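Local coordinates for protein SPOU RRNA methylase (Sulfolobus acidocaldarius, PDB 4CNG) that catalyses 2'-O-methylation of cytidine 32 in tRNA, using S-adenosyl-L-methionine as methyl donor and working as a homodimer of SPOUT fold, at residues I95-I100 with F128-E133; G105-K110 with D146-I151; I112-L117 with F150-P155. The protein carries 1 engineered substitution. All coordinates share one frame; numbering follows the deposited sequence. Where two conformers were deposited one is given.

Interaction 1 (I95-I100 with F128-E133); sequences IATSSI and FIFGRE. With SAH (S-adenosyl-L-homocysteine), chain C; SAH (S-adenosyl-L-homocysteine), chain D.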
loop_
_atom_site.group_PDB
_atom_site.type_symbol
_atom_site.label_atom_id
_atom_site.label_comp_id
_atom_site.label_asym_id
_atom_site.label_seq_id
_atom_site.Cartn_x
_atom_site.Cartn_y
_atom_site.Cartn_z
ATOM N N ILE A 95 -13.481 -7.117 11.019
ATOM C CA ILE A 95 -12.231 -6.527 11.439
ATOM C C ILE A 95 -12.176 -5.116 10.873
ATOM O O ILE A 95 -11.989 -4.901 9.678
ATOM C CB ILE A 95 -11.009 -7.362 11.015
ATOM C CG1 ILE A 95 -11.141 -8.765 11.638
ATOM C CG2 ILE A 95 -9.725 -6.651 11.433
ATOM C CD1 ILE A 95 -9.958 -9.673 11.373
ATOM N N ALA A 96 -12.378 -4.134 11.727
ATOM C CA ALA A 96 -12.209 -2.722 11.393
ATOM C C ALA A 96 -10.712 -2.377 11.448
ATOM O O ALA A 96 -9.905 -3.158 11.961
ATOM C CB ALA A 96 -13.011 -1.840 12.381
ATOM N N THR A 97 -10.369 -1.212 10.915
ATOM C CA THR A 97 -8.968 -0.724 10.868
ATOM C C THR A 97 -8.958 0.709 11.359
ATOM O O THR A 97 -9.901 1.480 11.155
ATOM C CB THR A 97 -8.426 -0.821 9.421
ATOM O OG1 THR A 97 -9.330 -0.154 8.534
ATOM C CG2 THR A 97 -8.245 -2.251 9.008
ATOM N N SER A 98 -7.839 1.084 11.986
ATOM C CA SER A 98 -7.613 2.466 12.409
ATOM C C SER A 98 -6.110 2.707 12.527
ATOM O O SER A 98 -5.372 1.840 13.016
ATOM C CB SER A 98 -8.283 2.752 13.760
ATOM O OG SER A 98 -7.871 4.017 14.298
ATOM N N SER A 99 -5.709 3.928 12.232
ATOM C CA SER A 99 -4.371 4.415 12.442
ATOM C C SER A 99 -4.027 4.815 13.861
ATOM O O SER A 99 -2.891 5.240 14.094
ATOM C CB SER A 99 -4.099 5.608 11.523
ATOM O OG SER A 99 -4.945 6.697 11.829
ATOM N N ILE A 100 -4.930 4.660 14.816
ATOM C CA ILE A 100 -4.530 4.953 16.200
ATOM C C ILE A 100 -3.470 3.996 16.764
ATOM O O ILE A 100 -3.730 2.872 16.908
ATOM C CB ILE A 100 -5.727 4.931 17.128
ATOM C CG1 ILE A 100 -6.665 6.037 16.707
ATOM C CG2 ILE A 100 -5.276 5.171 18.554
ATOM C CD1 ILE A 100 -8.057 5.887 17.311
ATOM N N PHE A 128 -13.045 -7.158 6.185
ATOM C CA PHE A 128 -12.015 -6.177 6.531
ATOM C C PHE A 128 -12.542 -4.816 6.135
ATOM O O PHE A 128 -12.813 -4.594 4.957
ATOM C CB PHE A 128 -10.680 -6.472 5.839
ATOM C CG PHE A 128 -9.895 -7.585 6.466
ATOM C CD1 PHE A 128 -10.195 -8.917 6.229
ATOM C CD2 PHE A 128 -8.960 -7.313 7.443
ATOM C CE1 PHE A 128 -9.481 -9.934 6.866
ATOM C CE2 PHE A 128 -8.214 -8.310 8.038
ATOM C CZ PHE A 128 -8.513 -9.608 7.766
ATOM N N ILE A 129 -12.647 -3.913 7.108
ATOM C CA ILE A 129 -13.409 -2.686 6.967
ATOM C C ILE A 129 -12.441 -1.511 7.097
ATOM O O ILE A 129 -11.702 -1.407 8.084
ATOM C CB ILE A 129 -14.518 -2.568 8.048
ATOM C CG1 ILE A 129 -15.414 -3.773 8.025
ATOM C CG2 ILE A 129 -15.253 -1.276 7.938
ATOM C CD1 ILE A 129 -16.030 -4.120 9.363
ATOM N N PHE A 130 -12.458 -0.615 6.083
ATOM C CA PHE A 130 -11.604 0.561 6.015
ATOM C C PHE A 130 -12.471 1.790 5.930
ATOM O O PHE A 130 -13.542 1.779 5.319
ATOM C CB PHE A 130 -10.683 0.459 4.768
ATOM C CG PHE A 130 -9.705 -0.684 4.816
ATOM C CD1 PHE A 130 -10.077 -1.951 4.494
ATOM C CD2 PHE A 130 -8.400 -0.458 5.198
ATOM C CE1 PHE A 130 -9.185 -3.005 4.594
ATOM C CE2 PHE A 130 -7.484 -1.504 5.250
ATOM C CZ PHE A 130 -7.879 -2.774 4.956
ATOM N N GLY A 131 -11.990 2.842 6.553
ATOM C CA GLY A 131 -12.721 4.086 6.661
ATOM C C GLY A 131 -12.345 5.172 5.680
ATOM O O GLY A 131 -11.642 4.986 4.690
ATOM N N ARG A 132 -12.955 6.324 5.943
ATOM C CA ARG A 132 -12.919 7.494 5.068
ATOM C C ARG A 132 -11.571 8.181 5.127
ATOM O O ARG A 132 -10.977 8.284 6.195
ATOM C CB ARG A 132 -14.015 8.453 5.573
ATOM C CG ARG A 132 -15.422 7.864 5.596
ATOM C CD ARG A 132 -16.322 8.636 6.541
ATOM N NE ARG A 132 -17.642 8.025 6.680
ATOM C CZ ARG A 132 -17.959 7.082 7.549
ATOM N NH1 ARG A 132 -17.061 6.533 8.336
ATOM N NH2 ARG A 132 -19.195 6.639 7.607
ATOM N N GLU A 133 -11.120 8.709 3.997
ATOM C CA GLU A 133 -9.868 9.413 3.995
ATOM C C GLU A 133 -9.911 10.565 4.996
ATOM O O GLU A 133 -8.947 10.809 5.700
ATOM C CB GLU A 133 -9.533 9.926 2.596
ATOM C CG GLU A 133 -9.380 8.849 1.536
ATOM C CD GLU A 133 -10.607 8.600 0.647
ATOM O OE1 GLU A 133 -11.760 8.503 1.234
ATOM O OE2 GLU A 133 -10.400 8.421 -0.618
HETATM N N SAH C . -7.915 11.369 9.977
HETATM C CA SAH C . -8.500 10.023 9.735
HETATM C CB SAH C . -7.522 9.246 8.869
HETATM C CG SAH C . -8.175 8.078 8.109
HETATM S SD SAH C . -6.992 7.218 7.079
HETATM C C SAH C . -8.758 9.377 11.066
HETATM O O SAH C . -8.354 9.897 12.108
HETATM O OXT SAH C . -9.494 8.418 11.174
HETATM C "C5'" SAH C . -8.160 6.294 6.079
HETATM C "C4'" SAH C . -8.314 4.819 6.425
HETATM O "O4'" SAH C . -7.072 4.145 6.165
HETATM C "C3'" SAH C . -8.604 4.507 7.850
HETATM O "O3'" SAH C . -10.001 4.709 8.119
HETATM C "C2'" SAH C . -8.160 3.077 7.983
HETATM O "O2'" SAH C . -9.124 2.210 7.398
HETATM C "C1'" SAH C . -6.899 3.078 7.110
HETATM N N9 SAH C . -5.636 3.349 7.861
HETATM C C8 SAH C . -4.736 4.342 7.614
HETATM N N7 SAH C . -3.612 4.134 8.354
HETATM C C5 SAH C . -3.809 2.980 9.036
HETATM C C6 SAH C . -3.016 2.188 9.889
HETATM N N6 SAH C . -1.771 2.553 10.256
HETATM N N1 SAH C . -3.522 1.075 10.362
HETATM C C2 SAH C . -4.754 0.694 9.990
HETATM N N3 SAH C . -5.572 1.337 9.170
HETATM C C4 SAH C . -5.084 2.456 8.679
HETATM N N SAH D . -12.213 8.151 13.198
HETATM C CA SAH D . -11.188 7.505 14.075
HETATM C CB SAH D . -11.891 6.766 15.213
HETATM C CG SAH D . -12.776 7.602 16.110
HETATM S SD SAH D . -13.346 6.529 17.372
HETATM C C SAH D . -10.430 6.462 13.341
HETATM O O SAH D . -11.062 5.860 12.461
HETATM O OXT SAH D . -9.300 6.142 13.707
HETATM C "C5'" SAH D . -11.832 6.126 18.137
HETATM C "C4'" SAH D . -12.016 6.117 19.648
HETATM O "O4'" SAH D . -10.874 5.556 20.283
HETATM C "C3'" SAH D . -12.179 7.516 20.230
HETATM O "O3'" SAH D . -13.552 7.838 20.408
HETATM C "C2'" SAH D . -11.436 7.491 21.555
HETATM O "O2'" SAH D . -12.307 7.660 22.686
HETATM C "C1'" SAH D . -10.792 6.109 21.597
HETATM N N9 SAH D . -9.362 6.172 21.911
HETATM C C8 SAH D . -8.717 5.242 22.632
HETATM N N7 SAH D . -7.384 5.463 22.584
HETATM C C5 SAH D . -7.175 6.512 21.768
HETATM C C6 SAH D . -5.993 7.255 21.303
HETATM N N6 SAH D . -4.756 6.878 21.714
HETATM N N1 SAH D . -6.198 8.298 20.456
HETATM C C2 SAH D . -7.437 8.650 20.040
HETATM N N3 SAH D . -8.565 8.013 20.421
HETATM C C4 SAH D . -8.485 6.934 21.247
#
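Thr97 OG1 lies between two oxygens: it donates to Ile129 O across the strand pair at 2.7 Å and accepts from the ribose O2' of the chain C S-adenosyl-L-homocysteine at 2.6 Å. Its chi1 of 53° sets the hydroxyl between the backbone N and the carbonyl carbon, turned to the neighbouring strand, while CG2 settles over a face of the Phe130 ring, off-centre toward the rim, in a CH-pi contact 4.2 Å from the centroid. The ribose O2' is also held by the N-H of Gly131, 3.1 Å from N to O2' and nearly straight at 163°; the same N-H bends weakly to O3'. Behind this site the strands are parallel, joined by Ile129 N to Ile95 O at 2.8 Å, and on the face shared by Ile95 and Phe128, Ile95 CD1 lies 3.9 Å from Phe128 CZ. Phe128 and Phe130 in turn pack on helix 162-175. Beyond the strand end, Ser98 OG accepts from Ile100 N in an ST turn and donates to the carboxylate OXT of the second ligand, chain D. Such loops at the C-terminal ends of a parallel sheet are the cofactor site of SPOUT methyltransferases, whose hallmark is a knotted C-terminal part; here they grip the ribose.

Interaction 2 (G105-K110 with D146-I151); sequences GDLLRK and DFLLFI. With SAH (S-adenosyl-L-homocysteine), chain C.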
loop_
_atom_site.group_PDB
_atom_site.type_symbol
_atom_site.label_atom_id
_atom_site.label_comp_id
_atom_site.label_asym_id
_atom_site.label_seq_id
_atom_site.Cartn_x
_atom_site.Cartn_y
_atom_site.Cartn_z
ATOM N N GLY A 105 -7.931 2.435 26.985
ATOM C CA GLY A 105 -9.281 2.268 27.498
ATOM C C GLY A 105 -9.933 1.020 26.947
ATOM O O GLY A 105 -9.256 0.064 26.569
ATOM N N ASP A 106 -11.247 1.055 26.800
ATOM C CA ASP A 106 -11.989 -0.146 26.454
ATOM C C ASP A 106 -11.639 -0.702 25.078
ATOM O O ASP A 106 -11.620 -1.923 24.914
ATOM C CB ASP A 106 -13.481 0.126 26.538
ATOM C CG ASP A 106 -13.904 0.590 27.917
ATOM O OD1 ASP A 106 -13.360 0.073 28.921
ATOM O OD2 ASP A 106 -14.806 1.449 27.997
ATOM N N LEU A 107 -11.315 0.174 24.121
ATOM C CA LEU A 107 -11.001 -0.263 22.756
ATOM C C LEU A 107 -9.732 -1.106 22.694
ATOM O O LEU A 107 -9.567 -1.891 21.758
ATOM C CB LEU A 107 -10.908 0.900 21.755
ATOM C CG LEU A 107 -12.193 1.380 21.074
ATOM C CD1 LEU A 107 -11.819 2.448 20.067
ATOM C CD2 LEU A 107 -12.871 0.194 20.410
ATOM N N LEU A 108 -8.867 -1.005 23.697
ATOM C CA LEU A 108 -7.726 -1.909 23.798
ATOM C C LEU A 108 -8.171 -3.385 23.708
ATOM O O LEU A 108 -7.459 -4.211 23.131
ATOM C CB LEU A 108 -6.959 -1.660 25.090
ATOM C CG LEU A 108 -5.627 -2.407 25.170
ATOM C CD1 LEU A 108 -4.630 -1.873 24.157
ATOM C CD2 LEU A 108 -5.062 -2.335 26.573
ATOM N N ARG A 109 -9.351 -3.718 24.244
ATOM C CA ARG A 109 -9.780 -5.100 24.291
ATOM C C ARG A 109 -10.009 -5.669 22.896
ATOM O O ARG A 109 -10.059 -6.887 22.747
ATOM C CB ARG A 109 -11.018 -5.233 25.176
ATOM C CG ARG A 109 -10.692 -5.051 26.650
ATOM C CD ARG A 109 -11.802 -5.594 27.523
ATOM N NE ARG A 109 -12.720 -4.567 28.014
ATOM C CZ ARG A 109 -13.766 -4.811 28.800
ATOM N NH1 ARG A 109 -14.023 -6.051 29.202
ATOM N NH2 ARG A 109 -14.563 -3.817 29.176
ATOM N N LYS A 110 -10.262 -4.788 21.916
ATOM C CA LYS A 110 -10.452 -5.150 20.493
ATOM C C LYS A 110 -9.224 -5.030 19.616
ATOM O O LYS A 110 -9.272 -5.373 18.448
ATOM C CB LYS A 110 -11.533 -4.238 19.848
ATOM C CG LYS A 110 -12.947 -4.504 20.243
ATOM C CD LYS A 110 -13.915 -3.654 19.464
ATOM C CE LYS A 110 -15.273 -4.092 19.905
ATOM N NZ LYS A 110 -16.187 -3.339 19.093
ATOM N N ASP A 146 -15.787 -6.578 15.438
ATOM C CA ASP A 146 -15.221 -7.488 16.427
ATOM C C ASP A 146 -13.803 -7.112 16.874
ATOM O O ASP A 146 -13.464 -7.284 18.038
ATOM C CB ASP A 146 -15.213 -8.903 15.880
ATOM C CG ASP A 146 -16.610 -9.395 15.584
ATOM O OD1 ASP A 146 -17.377 -9.495 16.556
ATOM O OD2 ASP A 146 -16.934 -9.725 14.425
ATOM N N PHE A 147 -12.995 -6.646 15.939
ATOM C CA PHE A 147 -11.606 -6.313 16.201
ATOM C C PHE A 147 -11.255 -4.994 15.507
ATOM O O PHE A 147 -11.936 -4.603 14.567
ATOM C CB PHE A 147 -10.670 -7.418 15.676
ATOM C CG PHE A 147 -10.798 -8.743 16.402
ATOM C CD1 PHE A 147 -10.326 -8.880 17.685
ATOM C CD2 PHE A 147 -11.337 -9.839 15.784
ATOM C CE1 PHE A 147 -10.391 -10.094 18.333
ATOM C CE2 PHE A 147 -11.425 -11.062 16.442
ATOM C CZ PHE A 147 -10.905 -11.186 17.690
ATOM N N LEU A 148 -10.201 -4.350 15.990
ATOM C CA LEU A 148 -9.707 -3.108 15.424
ATOM C C LEU A 148 -8.201 -3.306 15.133
ATOM O O LEU A 148 -7.382 -3.388 16.050
ATOM C CB LEU A 148 -9.896 -1.957 16.393
ATOM C CG LEU A 148 -9.535 -0.587 15.852
ATOM C CD1 LEU A 148 -10.374 -0.220 14.651
ATOM C CD2 LEU A 148 -9.605 0.470 16.943
ATOM N N LEU A 149 -7.880 -3.385 13.864
ATOM C CA LEU A 149 -6.523 -3.656 13.379
ATOM C C LEU A 149 -5.774 -2.364 13.132
ATOM O O LEU A 149 -6.245 -1.491 12.427
ATOM C CB LEU A 149 -6.619 -4.446 12.079
ATOM C CG LEU A 149 -5.307 -4.723 11.324
ATOM C CD1 LEU A 149 -4.386 -5.605 12.087
ATOM C CD2 LEU A 149 -5.632 -5.278 9.959
ATOM N N PHE A 150 -4.610 -2.277 13.750
ATOM C CA PHE A 150 -3.584 -1.249 13.480
ATOM C C PHE A 150 -2.465 -1.847 12.654
ATOM O O PHE A 150 -1.933 -2.887 13.039
ATOM C CB PHE A 150 -3.008 -0.725 14.812
ATOM C CG PHE A 150 -1.890 0.288 14.652
ATOM C CD1 PHE A 150 -2.145 1.497 14.037
ATOM C CD2 PHE A 150 -0.576 0.041 15.084
ATOM C CE1 PHE A 150 -1.147 2.422 13.798
ATOM C CE2 PHE A 150 0.432 1.023 14.919
ATOM C CZ PHE A 150 0.124 2.204 14.278
ATOM N N ILE A 151 -2.112 -1.190 11.556
ATOM C CA ILE A 151 -0.922 -1.558 10.787
ATOM C C ILE A 151 0.248 -0.762 11.342
ATOM O O ILE A 151 0.241 0.468 11.312
ATOM C CB ILE A 151 -1.121 -1.152 9.321
ATOM C CG1 ILE A 151 -2.354 -1.839 8.700
ATOM C CG2 ILE A 151 0.162 -1.456 8.542
ATOM C CD1 ILE A 151 -2.881 -1.177 7.441
HETATM N N SAH C . -7.915 11.369 9.977
HETATM C CA SAH C . -8.500 10.023 9.735
HETATM C CB SAH C . -7.522 9.246 8.869
HETATM C CG SAH C . -8.175 8.078 8.109
HETATM S SD SAH C . -6.992 7.218 7.079
HETATM C C SAH C . -8.758 9.377 11.066
HETATM O O SAH C . -8.354 9.897 12.108
HETATM O OXT SAH C . -9.494 8.418 11.174
HETATM C "C5'" SAH C . -8.160 6.294 6.079
HETATM C "C4'" SAH C . -8.314 4.819 6.425
HETATM O "O4'" SAH C . -7.072 4.145 6.165
HETATM C "C3'" SAH C . -8.604 4.507 7.850
HETATM O "O3'" SAH C . -10.001 4.709 8.119
HETATM C "C2'" SAH C . -8.160 3.077 7.983
HETATM O "O2'" SAH C . -9.124 2.210 7.398
HETATM C "C1'" SAH C . -6.899 3.078 7.110
HETATM N N9 SAH C . -5.636 3.349 7.861
HETATM C C8 SAH C . -4.736 4.342 7.614
HETATM N N7 SAH C . -3.612 4.134 8.354
HETATM C C5 SAH C . -3.809 2.980 9.036
HETATM C C6 SAH C . -3.016 2.188 9.889
HETATM N N6 SAH C . -1.771 2.553 10.256
HETATM N N1 SAH C . -3.522 1.075 10.362
HETATM C C2 SAH C . -4.754 0.694 9.990
HETATM N N3 SAH C . -5.572 1.337 9.170
HETATM C C4 SAH C . -5.084 2.456 8.679
HETATM O O HOH W 1 -12.170 -7.969 20.482
#
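Lys110 passes its aliphatic chain across the Asp146 carbonyl oxygen, CG coming closest at 3.6 Å from Asp146 O and CB, CD and CE following within about half an ångström more. Every torsion beyond CG is extended, and chi1 of -73° places CG beside the backbone N, so the chain runs straight past Asp146 and delivers its ammonium to the backbone oxygens of Ile142, in helix 139-143, and of Ser145 just after it. The carboxylate of Asp146 is not its partner: Lys110 NZ and Asp146 OD1 stand 6.8 Å apart, and OD2 instead takes the backbone N-H of Lys94. At the other end of the lysine residue, its carbonyl receives Leu148 N at 2.8 Å, an N-H...O angle of 165° with the donor well above the carbonyl plane. Lys110 O also sits in the plane of the Phe147 ring at its edge, 3.7 Å from Phe147 CD1, and meets Phe147 CA in a CA-H...O contact. Phe147 and Leu148 point to different sides of their strand; Leu148 faces the 3-10 turn, where its CD2 approaches Leu107 CD1 at 4.3 Å, a loose apolar touch next to Ile142. A water bridges the two backbones by donating to both Arg109 O and Asp146 O. Leu107 touches the second S-adenosyl-L-homocysteine, whereas further along the other segment Ile151 N binds adenine N1 of the chain C ligand at 2.9 Å and Ile151 O accepts from N6. The polar part of the contact is thus mostly backbone carbonyl chemistry: the ammonium is met by main-chain oxygens at the C-terminal end of helix 139-143, whose partial negative charge would probably favour the charged lysine.

Interaction 3 (I112-L117 with F150-P155); sequences IRPIDL and FIPANP. With SAH (S-adenosyl-L-homocysteine), chain C.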
loop_
_atom_site.group_PDB
_atom_site.type_symbol
_atom_site.label_atom_id
_atom_site.label_comp_id
_atom_site.label_asym_id
_atom_site.label_seq_id
_atom_site.Cartn_x
_atom_site.Cartn_y
_atom_site.Cartn_z
ATOM N N ILE A 112 -5.856 -5.326 17.613
ATOM C CA ILE A 112 -5.008 -6.390 17.088
ATOM C C ILE A 112 -4.006 -5.846 16.075
ATOM O O ILE A 112 -4.061 -4.675 15.700
ATOM C CB ILE A 112 -5.842 -7.502 16.427
ATOM C CG1 ILE A 112 -6.558 -6.964 15.187
ATOM C CG2 ILE A 112 -6.841 -8.083 17.419
ATOM C CD1 ILE A 112 -7.177 -8.042 14.323
ATOM N N ARG A 113 -3.002 -6.683 15.856
ATOM C CA ARG A 113 -1.999 -6.423 14.830
ATOM C C ARG A 113 -2.027 -7.496 13.747
ATOM O O ARG A 113 -2.735 -8.496 13.868
ATOM C CB ARG A 113 -0.604 -6.341 15.453
ATOM C CG ARG A 113 -0.497 -5.360 16.609
ATOM C CD ARG A 113 -0.634 -3.924 16.129
ATOM N NE ARG A 113 -0.494 -2.966 17.222
ATOM C CZ ARG A 113 -1.499 -2.537 17.973
ATOM N NH1 ARG A 113 -2.727 -2.981 17.753
ATOM N NH2 ARG A 113 -1.276 -1.665 18.946
ATOM N N PRO A 114 -1.289 -7.259 12.668
ATOM C CA PRO A 114 -1.410 -8.184 11.536
ATOM C C PRO A 114 -0.954 -9.592 11.905
ATOM O O PRO A 114 -1.479 -10.570 11.373
ATOM C CB PRO A 114 -0.466 -7.582 10.494
ATOM C CG PRO A 114 -0.451 -6.125 10.808
ATOM C CD PRO A 114 -0.569 -6.027 12.302
ATOM N N ILE A 115 0.015 -9.687 12.810
ATOM C CA ILE A 115 0.536 -10.982 13.245
ATOM C C ILE A 115 -0.568 -11.850 13.839
ATOM O O ILE A 115 -0.455 -13.076 13.878
ATOM C CB ILE A 115 1.661 -10.817 14.284
ATOM C CG1 ILE A 115 2.350 -12.159 14.542
ATOM C CG2 ILE A 115 1.110 -10.238 15.579
ATOM C CD1 ILE A 115 3.221 -12.627 13.397
ATOM N N ASP A 116 -1.636 -11.208 14.301
ATOM C CA ASP A 116 -2.746 -11.910 14.885
ATOM C C ASP A 116 -3.751 -12.452 13.842
ATOM O O ASP A 116 -4.629 -13.246 14.168
ATOM C CB ASP A 116 -3.470 -10.983 15.888
ATOM C CG ASP A 116 -2.571 -10.470 16.960
ATOM O OD1 ASP A 116 -1.867 -11.225 17.660
ATOM O OD2 ASP A 116 -2.796 -9.293 17.271
ATOM N N LEU A 117 -3.654 -11.986 12.609
ATOM C CA LEU A 117 -4.694 -12.280 11.632
ATOM C C LEU A 117 -4.853 -13.745 11.306
ATOM O O LEU A 117 -5.961 -14.252 11.248
ATOM C CB LEU A 117 -4.497 -11.476 10.344
ATOM C CG LEU A 117 -4.680 -9.974 10.502
ATOM C CD1 LEU A 117 -4.393 -9.277 9.201
ATOM C CD2 LEU A 117 -6.092 -9.658 10.942
ATOM N N PHE A 150 -4.610 -2.277 13.750
ATOM C CA PHE A 150 -3.584 -1.249 13.480
ATOM C C PHE A 150 -2.465 -1.847 12.654
ATOM O O PHE A 150 -1.933 -2.887 13.039
ATOM C CB PHE A 150 -3.008 -0.725 14.812
ATOM C CG PHE A 150 -1.890 0.288 14.652
ATOM C CD1 PHE A 150 -2.145 1.497 14.037
ATOM C CD2 PHE A 150 -0.576 0.041 15.084
ATOM C CE1 PHE A 150 -1.147 2.422 13.798
ATOM C CE2 PHE A 150 0.432 1.023 14.919
ATOM C CZ PHE A 150 0.124 2.204 14.278
ATOM N N ILE A 151 -2.112 -1.190 11.556
ATOM C CA ILE A 151 -0.922 -1.558 10.787
ATOM C C ILE A 151 0.248 -0.762 11.342
ATOM O O ILE A 151 0.241 0.468 11.312
ATOM C CB ILE A 151 -1.121 -1.152 9.321
ATOM C CG1 ILE A 151 -2.354 -1.839 8.700
ATOM C CG2 ILE A 151 0.162 -1.456 8.542
ATOM C CD1 ILE A 151 -2.881 -1.177 7.441
ATOM N N PRO A 152 1.271 -1.488 11.839
ATOM C CA PRO A 152 2.392 -0.779 12.435
ATOM C C PRO A 152 3.088 0.164 11.450
ATOM O O PRO A 152 3.329 -0.201 10.324
ATOM C CB PRO A 152 3.317 -1.920 12.878
ATOM C CG PRO A 152 2.391 -3.033 13.198
ATOM C CD PRO A 152 1.314 -2.924 12.150
ATOM N N ALA A 153 3.395 1.355 11.937
ATOM C CA ALA A 153 4.031 2.392 11.145
ATOM C C ALA A 153 4.567 3.432 12.131
ATOM O O ALA A 153 4.407 3.310 13.327
ATOM C CB ALA A 153 3.024 3.025 10.194
ATOM N N ASN A 154 5.279 4.412 11.601
ATOM C CA ASN A 154 5.888 5.473 12.404
ATOM C C ASN A 154 4.893 5.974 13.447
ATOM O O ASN A 154 3.868 6.520 13.073
ATOM C CB ASN A 154 6.245 6.598 11.443
ATOM C CG ASN A 154 6.892 7.782 12.089
ATOM O OD1 ASN A 154 7.038 7.861 13.302
ATOM N ND2 ASN A 154 7.207 8.764 11.257
ATOM N N PRO A 155 5.232 5.855 14.752
ATOM C CA PRO A 155 4.237 6.264 15.744
ATOM C C PRO A 155 3.961 7.761 15.708
ATOM O O PRO A 155 2.917 8.199 16.171
ATOM C CB PRO A 155 4.847 5.846 17.086
ATOM C CG PRO A 155 6.256 5.509 16.811
ATOM C CD PRO A 155 6.367 5.152 15.366
HETATM N N SAH C . -7.915 11.369 9.977
HETATM C CA SAH C . -8.500 10.023 9.735
HETATM C CB SAH C . -7.522 9.246 8.869
HETATM C CG SAH C . -8.175 8.078 8.109
HETATM S SD SAH C . -6.992 7.218 7.079
HETATM C C SAH C . -8.758 9.377 11.066
HETATM O O SAH C . -8.354 9.897 12.108
HETATM O OXT SAH C . -9.494 8.418 11.174
HETATM C "C5'" SAH C . -8.160 6.294 6.079
HETATM C "C4'" SAH C . -8.314 4.819 6.425
HETATM O "O4'" SAH C . -7.072 4.145 6.165
HETATM C "C3'" SAH C . -8.604 4.507 7.850
HETATM O "O3'" SAH C . -10.001 4.709 8.119
HETATM C "C2'" SAH C . -8.160 3.077 7.983
HETATM O "O2'" SAH C . -9.124 2.210 7.398
HETATM C "C1'" SAH C . -6.899 3.078 7.110
HETATM N N9 SAH C . -5.636 3.349 7.861
HETATM C C8 SAH C . -4.736 4.342 7.614
HETATM N N7 SAH C . -3.612 4.134 8.354
HETATM C C5 SAH C . -3.809 2.980 9.036
HETATM C C6 SAH C . -3.016 2.188 9.889
HETATM N N6 SAH C . -1.771 2.553 10.256
HETATM N N1 SAH C . -3.522 1.075 10.362
HETATM C C2 SAH C . -4.754 0.694 9.990
HETATM N N3 SAH C . -5.572 1.337 9.170
HETATM C C4 SAH C . -5.084 2.456 8.679
#
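Phe150 N donates an almost straight bond (170°) to Ile112 O at 3.1 Å, continuing the pairing of strands 111-112 and 147-149 by one residue beyond the latter. In the conformer given, a second being deposited too, Arg113 folds back over this link: bent at chi2 (-69°), it brings NH1 to the same Ile112 O at 3.0 Å, from the opposite face of the carbonyl plane. The guanidinium lays a face against Phe150 CB and puts NE at the ring's edge, 3.7 Å from CD2, planes inclined at 78°; these contacts are provisional. The Pro114 and Pro152 rings reach toward each other, Pro114 CD 3.6 Å from Pro152 CD, and both Pro114 CD and Arg113 CD come up to Phe150 O, a buried carbonyl without a partner in the model. Asp116 OD2 receives Arg113 N, closing the turn with the Asp116 N to Arg113 O bond. The Phe150 side chain touches Ala101 and Pro158, and its CE1 comes near adenine N6. The contact joins the loop between edge strand 111-112 and helix 117-121 to the loop leaving strand 147-149, beside helix 162-175, where Pro114 packs on Glu172 and, with Ile151, on Tyr171 of the second subunit.

The three contacts lie 11 to 12 Å apart, centre to centre, along one parallel sheet in which strands 125-130, 93-97, 147-149 and 111-112 are successive neighbours. Interaction 1 joins the first two of these, nearest the middle of the chain; interactions 2 and 3 flank the edge and share Phe150 and Ile151. In sequence the first segments come in order, 95-100 to 112-117, then the second ones, 128-133 to 150-155, so interaction 1 crosses both others. Ala96 pairs with Phe147 and Leu149, tying interactions 1 and 2. Together they line one side of the cofactor site: interaction 1 holds the ribose and Ile151 bonds to the adenine, while Ser98, Ile100 and Leu107 meet the second S-adenosyl-L-homocysteine.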